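Local coordinates for protein DNA gyrase, B subunit, truncated (Myxococcus xanthus, PDB 3CWV) that is a truncated gyrase B subunit that probably serves in the ATP-dependent breakage, passage and rejoining of double-stranded DNA, at residues Arg71-Glu76 with Val114-Asp119; Asp53-Val58 with Met145-Glu150; Tyr36-Val41 with Asp94-Asp99; Asp40-Glu45 with Ile64-Thr69. All coordinates share one frame; numbering follows the deposited sequence.

Contact 1 of 4, residues Arg71-Glu76 with Val114-Asp119; sequences RTVTAE and VDIWAD
V73, whose methyl CG1 meets I116 across this contact, gives its backbone N to S70 OG, an oxygen that is also hydrogen-bonded by T72 N. That double grip fixes the loop just ahead of helix 75-82. T74 then N-caps the helix, its OG1 bonded to N77 N. Against this start lies strand 109-118, closest at A75 and I116, whose CA atoms are 5.9 Å apart.

I116 carries its half of the contact with two branches. CG2, anti to the backbone N, lies against the peptide link between T74 and A75, 3.8 Å from A75 N, and the same methyl also meets V73 CG1 at 4.2 Å. CD1, on the other branch, rests 3.9 Å from A75 CB. Replacing this isoleucine by an alanine would probably take from V73 CG1 and A75 CB their partner on this strand and open a gap between the strand and the first turn of the helix.

No hydrogen bond crosses between the two segments. Their 180 Å² of buried surface therefore depends on the fit of branched methyls to backbone, while S70 OG and T74 OG1 shape the loop and helix start, and R151 NH1 holds V73 O from the next strand.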
loop_
_atom_site.group_PDB
_atom_site.type_symbol
_atom_site.label_atom_id
_atom_site.label_comp_id
_atom_site.label_asym_id
_atom_site.label_seq_id
_atom_site.Cartn_x
_atom_site.Cartn_y
_atom_site.Cartn_z
ATOM N N ARG A 71 -15.768 -10.776 -1.640
ATOM C CA ARG A 71 -16.929 -11.565 -1.209
ATOM C C ARG A 71 -17.991 -10.636 -0.644
ATOM O O ARG A 71 -19.060 -11.082 -0.262
ATOM C CB ARG A 71 -16.537 -12.594 -0.139
ATOM C CG ARG A 71 -15.948 -13.905 -0.673
ATOM C CD ARG A 71 -14.788 -14.344 0.222
ATOM N NE ARG A 71 -13.591 -13.597 -0.158
ATOM C CZ ARG A 71 -12.682 -13.105 0.679
ATOM N NH1 ARG A 71 -12.810 -13.257 1.990
ATOM N NH2 ARG A 71 -11.646 -12.434 0.190
ATOM N N THR A 72 -17.710 -9.334 -0.580
ATOM C CA THR A 72 -18.660 -8.421 0.078
ATOM C C THR A 72 -19.182 -7.221 -0.736
ATOM O O THR A 72 -20.213 -6.631 -0.387
ATOM C CB THR A 72 -18.094 -7.879 1.404
ATOM O OG1 THR A 72 -16.838 -7.216 1.145
ATOM C CG2 THR A 72 -17.907 -9.012 2.401
ATOM N N VAL A 73 -18.477 -6.836 -1.801
ATOM C CA VAL A 73 -18.850 -5.616 -2.533
ATOM C C VAL A 73 -20.306 -5.660 -3.016
ATOM O O VAL A 73 -20.819 -6.721 -3.417
ATOM C CB VAL A 73 -17.872 -5.327 -3.730
ATOM C CG1 VAL A 73 -18.025 -6.391 -4.858
ATOM C CG2 VAL A 73 -18.077 -3.884 -4.248
ATOM N N THR A 74 -20.987 -4.523 -2.962
ATOM C CA THR A 74 -22.315 -4.422 -3.581
ATOM C C THR A 74 -22.439 -3.234 -4.524
ATOM O O THR A 74 -21.743 -2.227 -4.383
ATOM C CB THR A 74 -23.420 -4.252 -2.527
ATOM O OG1 THR A 74 -23.295 -2.958 -1.945
ATOM C CG2 THR A 74 -23.282 -5.291 -1.424
ATOM N N ALA A 75 -23.394 -3.309 -5.443
ATOM C CA ALA A 75 -23.656 -2.181 -6.317
ATOM C C ALA A 75 -24.151 -0.956 -5.548
ATOM O O ALA A 75 -23.818 0.175 -5.911
ATOM C CB ALA A 75 -24.661 -2.567 -7.422
ATOM N N GLU A 76 -24.966 -1.159 -4.507
ATOM C CA GLU A 76 -25.457 -0.021 -3.725
ATOM C C GLU A 76 -24.315 0.728 -3.038
ATOM O O GLU A 76 -24.312 1.959 -2.980
ATOM C CB GLU A 76 -26.433 -0.469 -2.641
ATOM C CG GLU A 76 -27.270 0.707 -2.202
ATOM C CD GLU A 76 -27.717 0.633 -0.766
ATOM O OE1 GLU A 76 -27.932 -0.503 -0.262
ATOM O OE2 GLU A 76 -27.878 1.725 -0.159
ATOM N N VAL A 114 -18.086 1.776 -14.037
ATOM C CA VAL A 114 -17.867 0.883 -12.931
ATOM C C VAL A 114 -18.750 -0.373 -13.145
ATOM O O VAL A 114 -19.927 -0.242 -13.398
ATOM C CB VAL A 114 -18.265 1.580 -11.606
ATOM C CG1 VAL A 114 -18.221 0.622 -10.420
ATOM C CG2 VAL A 114 -17.313 2.774 -11.329
ATOM N N ASP A 115 -18.165 -1.548 -13.001
ATOM C CA ASP A 115 -18.922 -2.812 -13.118
ATOM C C ASP A 115 -18.843 -3.554 -11.806
ATOM O O ASP A 115 -17.787 -3.614 -11.181
ATOM C CB ASP A 115 -18.349 -3.679 -14.224
ATOM C CG ASP A 115 -18.589 -3.107 -15.611
ATOM O OD1 ASP A 115 -19.682 -3.356 -16.158
ATOM O OD2 ASP A 115 -17.670 -2.452 -16.186
ATOM N N ILE A 116 -19.969 -4.112 -11.364
ATOM C CA ILE A 116 -19.990 -4.844 -10.108
ATOM C C ILE A 116 -20.627 -6.197 -10.444
ATOM O O ILE A 116 -21.694 -6.234 -11.057
ATOM C CB ILE A 116 -20.832 -4.136 -8.992
ATOM C CG1 ILE A 116 -20.456 -2.651 -8.800
ATOM C CG2 ILE A 116 -20.708 -4.878 -7.656
ATOM C CD1 ILE A 116 -21.442 -1.693 -9.486
ATOM N N TRP A 117 -19.950 -7.281 -10.079
ATOM C CA TRP A 117 -20.464 -8.636 -10.319
ATOM C C TRP A 117 -20.815 -9.182 -8.944
ATOM O O TRP A 117 -20.030 -9.054 -8.010
ATOM C CB TRP A 117 -19.391 -9.545 -10.948
ATOM C CG TRP A 117 -19.027 -9.283 -12.401
ATOM C CD1 TRP A 117 -19.502 -9.926 -13.499
ATOM C CD2 TRP A 117 -18.065 -8.319 -12.883
ATOM N NE1 TRP A 117 -18.906 -9.418 -14.642
ATOM C CE2 TRP A 117 -18.020 -8.434 -14.286
ATOM C CE3 TRP A 117 -17.258 -7.368 -12.253
ATOM C CZ2 TRP A 117 -17.193 -7.637 -15.078
ATOM C CZ3 TRP A 117 -16.430 -6.569 -13.038
ATOM C CH2 TRP A 117 -16.392 -6.715 -14.432
ATOM N N ALA A 118 -21.996 -9.795 -8.821
ATOM C CA ALA A 118 -22.431 -10.430 -7.565
ATOM C C ALA A 118 -23.649 -11.309 -7.871
ATOM O O ALA A 118 -24.465 -10.945 -8.705
ATOM C CB ALA A 118 -22.799 -9.394 -6.529
ATOM N N ASP A 119 -23.753 -12.467 -7.224
ATOM C CA ASP A 119 -24.962 -13.319 -7.351
ATOM C C ASP A 119 -25.283 -13.744 -8.769
ATOM O O ASP A 119 -26.445 -13.761 -9.172
ATOM C CB ASP A 119 -26.184 -12.590 -6.788
ATOM C CG ASP A 119 -25.986 -12.158 -5.352
ATOM O OD1 ASP A 119 -25.601 -13.026 -4.534
ATOM O OD2 ASP A 119 -26.207 -10.952 -5.049
#

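Contact 2 of 4, residues Asp53-Val58 with Met145-Glu150; sequences DVVLEV and MPVSAE
D53 and V147 face each other with their CA atoms 7.4 Å apart, and V55 and P146 follow at 8.1 Å, spacings too wide for a backbone ladder. No hydrogen bond joins the two segments. Residues 53-58 form a regular strand, whereas 145-150 is irregular: P146 takes helical angles and V147 returns to an extended conformation, which turns its side chain onto the strand. Inside the loop, A149 N makes a weak hydrogen bond to M145 SD.

V147 does most of the touching. With chi1 at 178°, CG1 lies anti to the backbone N and CG2 beside it, and the two methyls divide the strand between them. CG1 sits over the flat of the D53 carboxylate, 3.7 Å from D53 CG and almost as near to D53 OD1, at 3.8 Å. It meets the group from above its plane and offers it no hydrogen bond. The carboxylate has a polar partner of its own, OD2 being bonded to T69 OG1, which is likely to limit its rotation. The second methyl, V147 CG2, meets V55 CG2 at 3.9 Å, a plain apolar contact.

Strands 53-58 and 64-70 are antiparallel neighbours in the eight-stranded mixed sheet, and F67 of the latter is touched by both P146 and V147, widening the footprint of the loop. V54, by contrast, points away from the loop, and helix 171-184 receives L56 and V58, so one face of the sheet carries that helix and the other receives the 145-150 loop.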
loop_
_atom_site.group_PDB
_atom_site.type_symbol
_atom_site.label_atom_id
_atom_site.label_comp_id
_atom_site.label_asym_id
_atom_site.label_seq_id
_atom_site.Cartn_x
_atom_site.Cartn_y
_atom_site.Cartn_z
ATOM N N ASP A 53 -7.492 -10.788 -5.085
ATOM C CA ASP A 53 -6.928 -10.497 -6.428
ATOM C C ASP A 53 -7.165 -9.037 -6.797
ATOM O O ASP A 53 -8.264 -8.515 -6.586
ATOM C CB ASP A 53 -7.537 -11.364 -7.539
ATOM C CG ASP A 53 -7.567 -12.833 -7.191
ATOM O OD1 ASP A 53 -6.670 -13.562 -7.642
ATOM O OD2 ASP A 53 -8.483 -13.242 -6.446
ATOM N N VAL A 54 -6.134 -8.403 -7.363
ATOM C CA VAL A 54 -6.200 -7.021 -7.849
ATOM C C VAL A 54 -5.501 -6.989 -9.203
ATOM O O VAL A 54 -4.362 -7.474 -9.322
ATOM C CB VAL A 54 -5.423 -6.046 -6.892
ATOM C CG1 VAL A 54 -5.437 -4.600 -7.453
ATOM C CG2 VAL A 54 -5.992 -6.083 -5.501
ATOM N N VAL A 55 -6.170 -6.445 -10.215
ATOM C CA VAL A 55 -5.589 -6.271 -11.553
ATOM C C VAL A 55 -5.631 -4.799 -11.970
ATOM O O VAL A 55 -6.698 -4.196 -12.022
ATOM C CB VAL A 55 -6.358 -7.058 -12.600
ATOM C CG1 VAL A 55 -5.631 -6.989 -13.977
ATOM C CG2 VAL A 55 -6.494 -8.518 -12.145
ATOM N N LEU A 56 -4.467 -4.242 -12.289
ATOM C CA LEU A 56 -4.358 -2.878 -12.779
ATOM C C LEU A 56 -4.013 -2.933 -14.271
ATOM O O LEU A 56 -3.081 -3.637 -14.707
ATOM C CB LEU A 56 -3.289 -2.102 -11.998
ATOM C CG LEU A 56 -3.056 -0.674 -12.492
ATOM C CD1 LEU A 56 -4.321 0.159 -12.189
ATOM C CD2 LEU A 56 -1.833 -0.014 -11.857
ATOM N N GLU A 57 -4.755 -2.179 -15.056
ATOM C CA GLU A 57 -4.602 -2.239 -16.503
ATOM C C GLU A 57 -4.459 -0.824 -17.045
ATOM O O GLU A 57 -5.263 0.066 -16.740
ATOM C CB GLU A 57 -5.830 -2.927 -17.076
ATOM C CG GLU A 57 -5.788 -3.327 -18.496
ATOM C CD GLU A 57 -7.005 -4.176 -18.832
ATOM O OE1 GLU A 57 -7.978 -3.631 -19.405
ATOM O OE2 GLU A 57 -7.001 -5.378 -18.482
ATOM N N VAL A 58 -3.408 -0.608 -17.830
ATOM C CA VAL A 58 -3.205 0.675 -18.512
ATOM C C VAL A 58 -3.405 0.442 -20.015
ATOM O O VAL A 58 -2.873 -0.507 -20.583
ATOM C CB VAL A 58 -1.798 1.270 -18.228
ATOM C CG1 VAL A 58 -1.690 2.696 -18.757
ATOM C CG2 VAL A 58 -1.528 1.259 -16.758
ATOM N N MET A 145 -15.923 -12.076 -15.731
ATOM C CA MET A 145 -15.133 -11.406 -14.704
ATOM C C MET A 145 -13.672 -11.539 -15.100
ATOM O O MET A 145 -13.271 -12.618 -15.513
ATOM C CB MET A 145 -15.332 -12.099 -13.351
ATOM C CG MET A 145 -16.757 -12.097 -12.845
ATOM S SD MET A 145 -16.982 -12.910 -11.262
ATOM C CE MET A 145 -16.129 -11.792 -10.148
ATOM N N PRO A 146 -12.873 -10.445 -14.990
ATOM C CA PRO A 146 -11.433 -10.510 -15.242
ATOM C C PRO A 146 -10.719 -11.618 -14.460
ATOM O O PRO A 146 -9.811 -12.257 -14.992
ATOM C CB PRO A 146 -10.943 -9.131 -14.776
ATOM C CG PRO A 146 -12.097 -8.249 -15.029
ATOM C CD PRO A 146 -13.305 -9.066 -14.688
ATOM N N VAL A 147 -11.114 -11.817 -13.204
ATOM C CA VAL A 147 -10.649 -12.935 -12.381
ATOM C C VAL A 147 -11.922 -13.482 -11.756
ATOM O O VAL A 147 -12.671 -12.743 -11.122
ATOM C CB VAL A 147 -9.682 -12.505 -11.248
ATOM C CG1 VAL A 147 -9.265 -13.725 -10.386
ATOM C CG2 VAL A 147 -8.475 -11.803 -11.813
ATOM N N SER A 148 -12.187 -14.764 -11.958
ATOM C CA SER A 148 -13.446 -15.345 -11.505
ATOM C C SER A 148 -13.488 -15.434 -9.991
ATOM O O SER A 148 -12.502 -15.811 -9.355
ATOM C CB SER A 148 -13.647 -16.726 -12.136
ATOM O OG SER A 148 -15.026 -17.014 -12.195
ATOM N N ALA A 149 -14.610 -15.034 -9.402
ATOM C CA ALA A 149 -14.749 -15.041 -7.951
ATOM C C ALA A 149 -16.214 -14.896 -7.589
ATOM O O ALA A 149 -17.024 -14.616 -8.461
ATOM C CB ALA A 149 -13.923 -13.889 -7.323
ATOM N N GLU A 150 -16.542 -14.999 -6.302
ATOM C CA GLU A 150 -17.930 -14.805 -5.846
ATOM C C GLU A 150 -18.453 -13.427 -6.270
ATOM O O GLU A 150 -19.581 -13.294 -6.790
ATOM C CB GLU A 150 -18.032 -14.920 -4.320
ATOM C CG GLU A 150 -17.755 -16.282 -3.740
ATOM C CD GLU A 150 -18.067 -16.345 -2.237
ATOM O OE1 GLU A 150 -18.753 -15.435 -1.722
ATOM O OE2 GLU A 150 -17.630 -17.312 -1.576
#

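Contact 3 of 4, residues Tyr36-Val41 with Asp94-Asp99; sequences YFLLDV and DGWGWD
V41, on helix 28-47 of the GHKL-type ATPase domain expected for a GyrB protein, presses methyl CG1 onto the indole of W96, in a type II beta turn running from G95 to W98. This is a CH-pi contact: CG1 lies 3.4 Å from the centroid of the six-membered ring and 11° off its normal. One turn earlier on the helix, L38 CD2 approaches W96 CH2 obliquely at 4.2 Å.

The V41 torsion helps explain the meeting: CG1 is anti to the backbone N (chi1 176°), which carries it out to the ring. The turn brings the backbone close too, leaving V41 CG1 3.6 Å from G97 N, while G97 takes the positive phi of 78° that suits the third position of such a turn. The bond from W98 N to G95 O (3.0 Å) closes the turn that presents W96.

Further out, V153 and V155 of strand 151-159 and L78 of helix 75-82 also touch the indole. A serine in place of W96 would probably strip V41 CG1 of its aromatic face and leave L38 CD2 without this neighbour.

A single water completes the contact, accepting from G97 N at 2.9 Å and donating to V41 O at 3.2 Å.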
loop_
_atom_site.group_PDB
_atom_site.type_symbol
_atom_site.label_atom_id
_atom_site.label_comp_id
_atom_site.label_asym_id
_atom_site.label_seq_id
_atom_site.Cartn_x
_atom_site.Cartn_y
_atom_site.Cartn_z
ATOM N N TYR A 36 -3.016 5.742 -7.676
ATOM C CA TYR A 36 -2.624 5.313 -6.319
ATOM C C TYR A 36 -3.850 5.273 -5.393
ATOM O O TYR A 36 -3.935 4.397 -4.520
ATOM C CB TYR A 36 -1.563 6.251 -5.723
ATOM C CG TYR A 36 -0.252 6.313 -6.512
ATOM C CD1 TYR A 36 0.181 5.244 -7.308
ATOM C CD2 TYR A 36 0.566 7.442 -6.427
ATOM C CE1 TYR A 36 1.409 5.317 -8.014
ATOM C CE2 TYR A 36 1.771 7.528 -7.141
ATOM C CZ TYR A 36 2.178 6.469 -7.914
ATOM O OH TYR A 36 3.353 6.562 -8.606
ATOM N N PHE A 37 -4.786 6.212 -5.570
ATOM C CA PHE A 37 -6.023 6.197 -4.757
ATOM C C PHE A 37 -6.808 4.892 -4.981
ATOM O O PHE A 37 -7.361 4.299 -4.030
ATOM C CB PHE A 37 -6.945 7.405 -5.043
ATOM C CG PHE A 37 -6.338 8.778 -4.720
ATOM C CD1 PHE A 37 -5.369 8.927 -3.741
ATOM C CD2 PHE A 37 -6.806 9.913 -5.386
ATOM C CE1 PHE A 37 -4.844 10.224 -3.424
ATOM C CE2 PHE A 37 -6.299 11.183 -5.089
ATOM C CZ PHE A 37 -5.317 11.339 -4.106
ATOM N N LEU A 38 -6.923 4.466 -6.240
ATOM C CA LEU A 38 -7.550 3.148 -6.540
ATOM C C LEU A 38 -6.821 1.964 -5.897
ATOM O O LEU A 38 -7.441 1.105 -5.252
ATOM C CB LEU A 38 -7.708 2.921 -8.050
ATOM C CG LEU A 38 -9.006 3.359 -8.708
ATOM C CD1 LEU A 38 -8.871 3.159 -10.213
ATOM C CD2 LEU A 38 -10.234 2.537 -8.168
ATOM N N LEU A 39 -5.517 1.863 -6.110
ATOM C CA LEU A 39 -4.702 0.845 -5.433
ATOM C C LEU A 39 -4.857 0.845 -3.902
ATOM O O LEU A 39 -4.894 -0.231 -3.274
ATOM C CB LEU A 39 -3.204 1.012 -5.804
ATOM C CG LEU A 39 -2.941 0.668 -7.283
ATOM C CD1 LEU A 39 -1.511 1.090 -7.690
ATOM C CD2 LEU A 39 -3.147 -0.803 -7.516
ATOM N N ASP A 40 -4.969 2.036 -3.300
ATOM C CA ASP A 40 -5.181 2.135 -1.843
ATOM C C ASP A 40 -6.541 1.519 -1.410
ATOM O O ASP A 40 -6.660 0.944 -0.312
ATOM C CB ASP A 40 -5.115 3.580 -1.362
ATOM C CG ASP A 40 -3.677 4.176 -1.356
ATOM O OD1 ASP A 40 -2.677 3.443 -1.514
ATOM O OD2 ASP A 40 -3.579 5.415 -1.192
ATOM N N VAL A 41 -7.570 1.697 -2.240
ATOM C CA VAL A 41 -8.865 1.032 -2.015
ATOM C C VAL A 41 -8.701 -0.496 -1.933
ATOM O O VAL A 41 -9.209 -1.149 -1.001
ATOM C CB VAL A 41 -9.905 1.350 -3.132
ATOM C CG1 VAL A 41 -11.191 0.545 -2.880
ATOM C CG2 VAL A 41 -10.253 2.813 -3.156
ATOM N N ASP A 94 -18.540 1.422 6.557
ATOM C CA ASP A 94 -17.765 0.319 5.984
ATOM C C ASP A 94 -18.168 0.095 4.544
ATOM O O ASP A 94 -19.283 0.428 4.151
ATOM C CB ASP A 94 -18.006 -1.009 6.739
ATOM C CG ASP A 94 -17.696 -0.908 8.232
ATOM O OD1 ASP A 94 -16.606 -1.379 8.615
ATOM O OD2 ASP A 94 -18.538 -0.350 8.999
ATOM N N GLY A 95 -17.275 -0.494 3.754
ATOM C CA GLY A 95 -17.613 -0.746 2.361
ATOM C C GLY A 95 -16.420 -0.582 1.466
ATOM O O GLY A 95 -15.408 0.045 1.855
ATOM N N TRP A 96 -16.521 -1.183 0.287
ATOM C CA TRP A 96 -15.508 -1.016 -0.759
ATOM C C TRP A 96 -15.302 0.476 -1.072
ATOM O O TRP A 96 -16.209 1.154 -1.538
ATOM C CB TRP A 96 -15.901 -1.798 -2.026
ATOM C CG TRP A 96 -14.727 -2.050 -2.912
ATOM C CD1 TRP A 96 -13.874 -3.131 -2.878
ATOM C CD2 TRP A 96 -14.253 -1.195 -3.962
ATOM N NE1 TRP A 96 -12.901 -3.000 -3.869
ATOM C CE2 TRP A 96 -13.106 -1.821 -4.536
ATOM C CE3 TRP A 96 -14.702 0.017 -4.494
ATOM C CZ2 TRP A 96 -12.391 -1.258 -5.596
ATOM C CZ3 TRP A 96 -13.992 0.577 -5.554
ATOM C CH2 TRP A 96 -12.842 -0.069 -6.091
ATOM N N GLY A 97 -14.117 0.996 -0.799
ATOM C CA GLY A 97 -13.822 2.437 -1.081
ATOM C C GLY A 97 -14.407 3.394 -0.053
ATOM O O GLY A 97 -14.281 4.606 -0.194
ATOM N N TRP A 98 -15.006 2.869 1.024
ATOM C CA TRP A 98 -15.524 3.731 2.086
ATOM C C TRP A 98 -14.352 4.354 2.850
ATOM O O TRP A 98 -13.392 3.669 3.197
ATOM C CB TRP A 98 -16.407 2.943 3.067
ATOM C CG TRP A 98 -17.302 3.810 3.890
ATOM C CD1 TRP A 98 -16.992 4.416 5.070
ATOM C CD2 TRP A 98 -18.666 4.146 3.611
ATOM N NE1 TRP A 98 -18.081 5.122 5.537
ATOM C CE2 TRP A 98 -19.113 4.985 4.652
ATOM C CE3 TRP A 98 -19.556 3.811 2.581
ATOM C CZ2 TRP A 98 -20.424 5.488 4.713
ATOM C CZ3 TRP A 98 -20.867 4.348 2.627
ATOM C CH2 TRP A 98 -21.279 5.159 3.693
ATOM N N ASP A 99 -14.450 5.637 3.135
ATOM C CA ASP A 99 -13.336 6.411 3.685
ATOM C C ASP A 99 -12.032 6.299 2.859
ATOM O O ASP A 99 -10.938 6.135 3.411
ATOM C CB ASP A 99 -13.060 6.031 5.142
ATOM C CG ASP A 99 -12.271 7.132 5.907
ATOM O OD1 ASP A 99 -12.379 8.312 5.543
ATOM O OD2 ASP A 99 -11.552 6.787 6.866
HETATM O O HOH W 1 -11.951 -0.389 0.470
#

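Contact 4 of 4, residues Asp40-Glu45 with Ile64-Thr69; sequences DVAYEE and IALFCT
A42 sits where helix 28-47 packs on strand 64-70, running nearly alongside it, in a helix-on-sheet layer of the alpha/beta sandwich found in GHKL ATPase domains. With 43 Å² covered it has the largest share of the contact, followed by C68 with 30 Å² and L66 with 21 Å². All three are buried and point their CB toward the opposing segment.

The helix comes close at this point: A42 CA and C68 CA are 6.7 Å apart. A methyl on one side and a short thiol on the other allow that approach. A42 CB meets the sulfur C68 SG at 3.5 Å, the tightest touch between the segments. L66, two residues earlier on the same face of the strand, brings in the branch ending at CD2, 4.3 Å from A42 CB.

No hydrogen bond crosses the contact. The strand is held in the sheet by its own backbone bonds, C68 with V153 and L66 with V155 on strand 151-159, and V54 of strand 53-58 adds a further neighbour for A42.

The C68 sulfur is placed by chi1 of -71°, anti to the carbonyl carbon, which also leaves SG 4.1 Å from A42 CA.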
loop_
_atom_site.group_PDB
_atom_site.type_symbol
_atom_site.label_atom_id
_atom_site.label_comp_id
_atom_site.label_asym_id
_atom_site.label_seq_id
_atom_site.Cartn_x
_atom_site.Cartn_y
_atom_site.Cartn_z
ATOM N N ASP A 40 -4.969 2.036 -3.300
ATOM C CA ASP A 40 -5.181 2.135 -1.843
ATOM C C ASP A 40 -6.541 1.519 -1.410
ATOM O O ASP A 40 -6.660 0.944 -0.312
ATOM C CB ASP A 40 -5.115 3.580 -1.362
ATOM C CG ASP A 40 -3.677 4.176 -1.356
ATOM O OD1 ASP A 40 -2.677 3.443 -1.514
ATOM O OD2 ASP A 40 -3.579 5.415 -1.192
ATOM N N VAL A 41 -7.570 1.697 -2.240
ATOM C CA VAL A 41 -8.865 1.032 -2.015
ATOM C C VAL A 41 -8.701 -0.496 -1.933
ATOM O O VAL A 41 -9.209 -1.149 -1.001
ATOM C CB VAL A 41 -9.905 1.350 -3.132
ATOM C CG1 VAL A 41 -11.191 0.545 -2.880
ATOM C CG2 VAL A 41 -10.253 2.813 -3.156
ATOM N N ALA A 42 -7.989 -1.059 -2.910
ATOM C CA ALA A 42 -7.730 -2.501 -2.982
ATOM C C ALA A 42 -6.889 -2.955 -1.785
ATOM O O ALA A 42 -7.165 -3.992 -1.189
ATOM C CB ALA A 42 -7.012 -2.854 -4.324
ATOM N N TYR A 43 -5.894 -2.157 -1.403
ATOM C CA TYR A 43 -5.096 -2.451 -0.213
ATOM C C TYR A 43 -5.959 -2.568 1.046
ATOM O O TYR A 43 -5.741 -3.460 1.854
ATOM C CB TYR A 43 -4.034 -1.382 0.074
ATOM C CG TYR A 43 -3.388 -1.648 1.398
ATOM C CD1 TYR A 43 -2.455 -2.680 1.540
ATOM C CD2 TYR A 43 -3.763 -0.934 2.529
ATOM C CE1 TYR A 43 -1.881 -2.950 2.777
ATOM C CE2 TYR A 43 -3.215 -1.195 3.758
ATOM C CZ TYR A 43 -2.271 -2.203 3.875
ATOM O OH TYR A 43 -1.728 -2.452 5.095
ATOM N N GLU A 44 -6.891 -1.643 1.241
ATOM C CA GLU A 44 -7.683 -1.660 2.464
ATOM C C GLU A 44 -8.573 -2.898 2.518
ATOM O O GLU A 44 -8.747 -3.519 3.595
ATOM C CB GLU A 44 -8.486 -0.365 2.626
ATOM C CG GLU A 44 -9.478 -0.385 3.802
ATOM C CD GLU A 44 -8.815 -0.377 5.186
ATOM O OE1 GLU A 44 -7.596 -0.148 5.305
ATOM O OE2 GLU A 44 -9.538 -0.593 6.175
ATOM N N GLU A 45 -9.127 -3.289 1.374
ATOM C CA GLU A 45 -9.878 -4.553 1.311
ATOM C C GLU A 45 -8.973 -5.746 1.606
ATOM O O GLU A 45 -9.349 -6.640 2.388
ATOM C CB GLU A 45 -10.539 -4.751 -0.046
ATOM C CG GLU A 45 -11.528 -3.637 -0.382
ATOM C CD GLU A 45 -12.732 -3.622 0.566
ATOM O OE1 GLU A 45 -13.520 -4.595 0.580
ATOM O OE2 GLU A 45 -12.868 -2.630 1.299
ATOM N N ILE A 64 -7.350 3.941 -17.383
ATOM C CA ILE A 64 -6.799 3.120 -16.322
ATOM C C ILE A 64 -7.950 2.223 -15.875
ATOM O O ILE A 64 -9.075 2.700 -15.737
ATOM C CB ILE A 64 -6.418 4.004 -15.101
ATOM C CG1 ILE A 64 -5.177 4.840 -15.396
ATOM C CG2 ILE A 64 -6.163 3.144 -13.824
ATOM C CD1 ILE A 64 -3.849 4.065 -15.334
ATOM N N ALA A 65 -7.704 0.942 -15.664
ATOM C CA ALA A 65 -8.774 0.164 -15.010
ATOM C C ALA A 65 -8.199 -0.623 -13.852
ATOM O O ALA A 65 -7.079 -1.153 -13.943
ATOM C CB ALA A 65 -9.472 -0.771 -16.006
ATOM N N LEU A 66 -8.959 -0.715 -12.759
ATOM C CA LEU A 66 -8.558 -1.574 -11.643
ATOM C C LEU A 66 -9.717 -2.528 -11.379
ATOM O O LEU A 66 -10.863 -2.073 -11.287
ATOM C CB LEU A 66 -8.270 -0.725 -10.392
ATOM C CG LEU A 66 -7.867 -1.585 -9.170
ATOM C CD1 LEU A 66 -6.409 -1.567 -8.972
ATOM C CD2 LEU A 66 -8.587 -1.144 -7.936
ATOM N N PHE A 67 -9.423 -3.830 -11.330
ATOM C CA PHE A 67 -10.404 -4.837 -10.923
ATOM C C PHE A 67 -9.970 -5.500 -9.624
ATOM O O PHE A 67 -8.782 -5.775 -9.432
ATOM C CB PHE A 67 -10.607 -5.896 -12.020
ATOM C CG PHE A 67 -11.461 -7.065 -11.572
ATOM C CD1 PHE A 67 -12.840 -6.988 -11.632
ATOM C CD2 PHE A 67 -10.872 -8.216 -11.054
ATOM C CE1 PHE A 67 -13.641 -8.044 -11.188
ATOM C CE2 PHE A 67 -11.659 -9.280 -10.613
ATOM C CZ PHE A 67 -13.044 -9.197 -10.686
ATOM N N CYS A 68 -10.942 -5.764 -8.740
ATOM C CA CYS A 68 -10.693 -6.429 -7.466
ATOM C C CYS A 68 -11.739 -7.517 -7.268
ATOM O O CYS A 68 -12.899 -7.265 -7.536
ATOM C CB CYS A 68 -10.890 -5.440 -6.330
ATOM S SG CYS A 68 -9.631 -4.212 -6.215
ATOM N N THR A 69 -11.330 -8.697 -6.805
ATOM C CA THR A 69 -12.284 -9.733 -6.410
ATOM C C THR A 69 -12.727 -9.417 -5.009
ATOM O O THR A 69 -12.081 -8.642 -4.300
ATOM C CB THR A 69 -11.655 -11.164 -6.450
ATOM O OG1 THR A 69 -10.457 -11.183 -5.663
ATOM C CG2 THR A 69 -11.326 -11.565 -7.900
#

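How the contacts relate
All four contacts belong to one alpha/beta domain, and contacts 1, 2 and 4 reach its eight-stranded mixed sheet. Contacts 3 and 4 are nearest, with centres 7 Å apart, and share D40 and V41 on helix 28-47. Contact 2 lies 9 Å from contact 4, joined through neighbouring strands 53-58 and 64-70, where V55 N and F67 O, 2.8 Å apart, probably hydrogen-bond. Contact 1 is 13 Å from both contacts 2 and 4; W117 touches both. Along the chain contact 4 closes before contact 1 opens, contact 1 nests inside contact 2, contact 2 crosses contact 4 and contact 3 crosses contacts 1 and 2, so segments distant in sequence meet around helix 28-47 and the sheet.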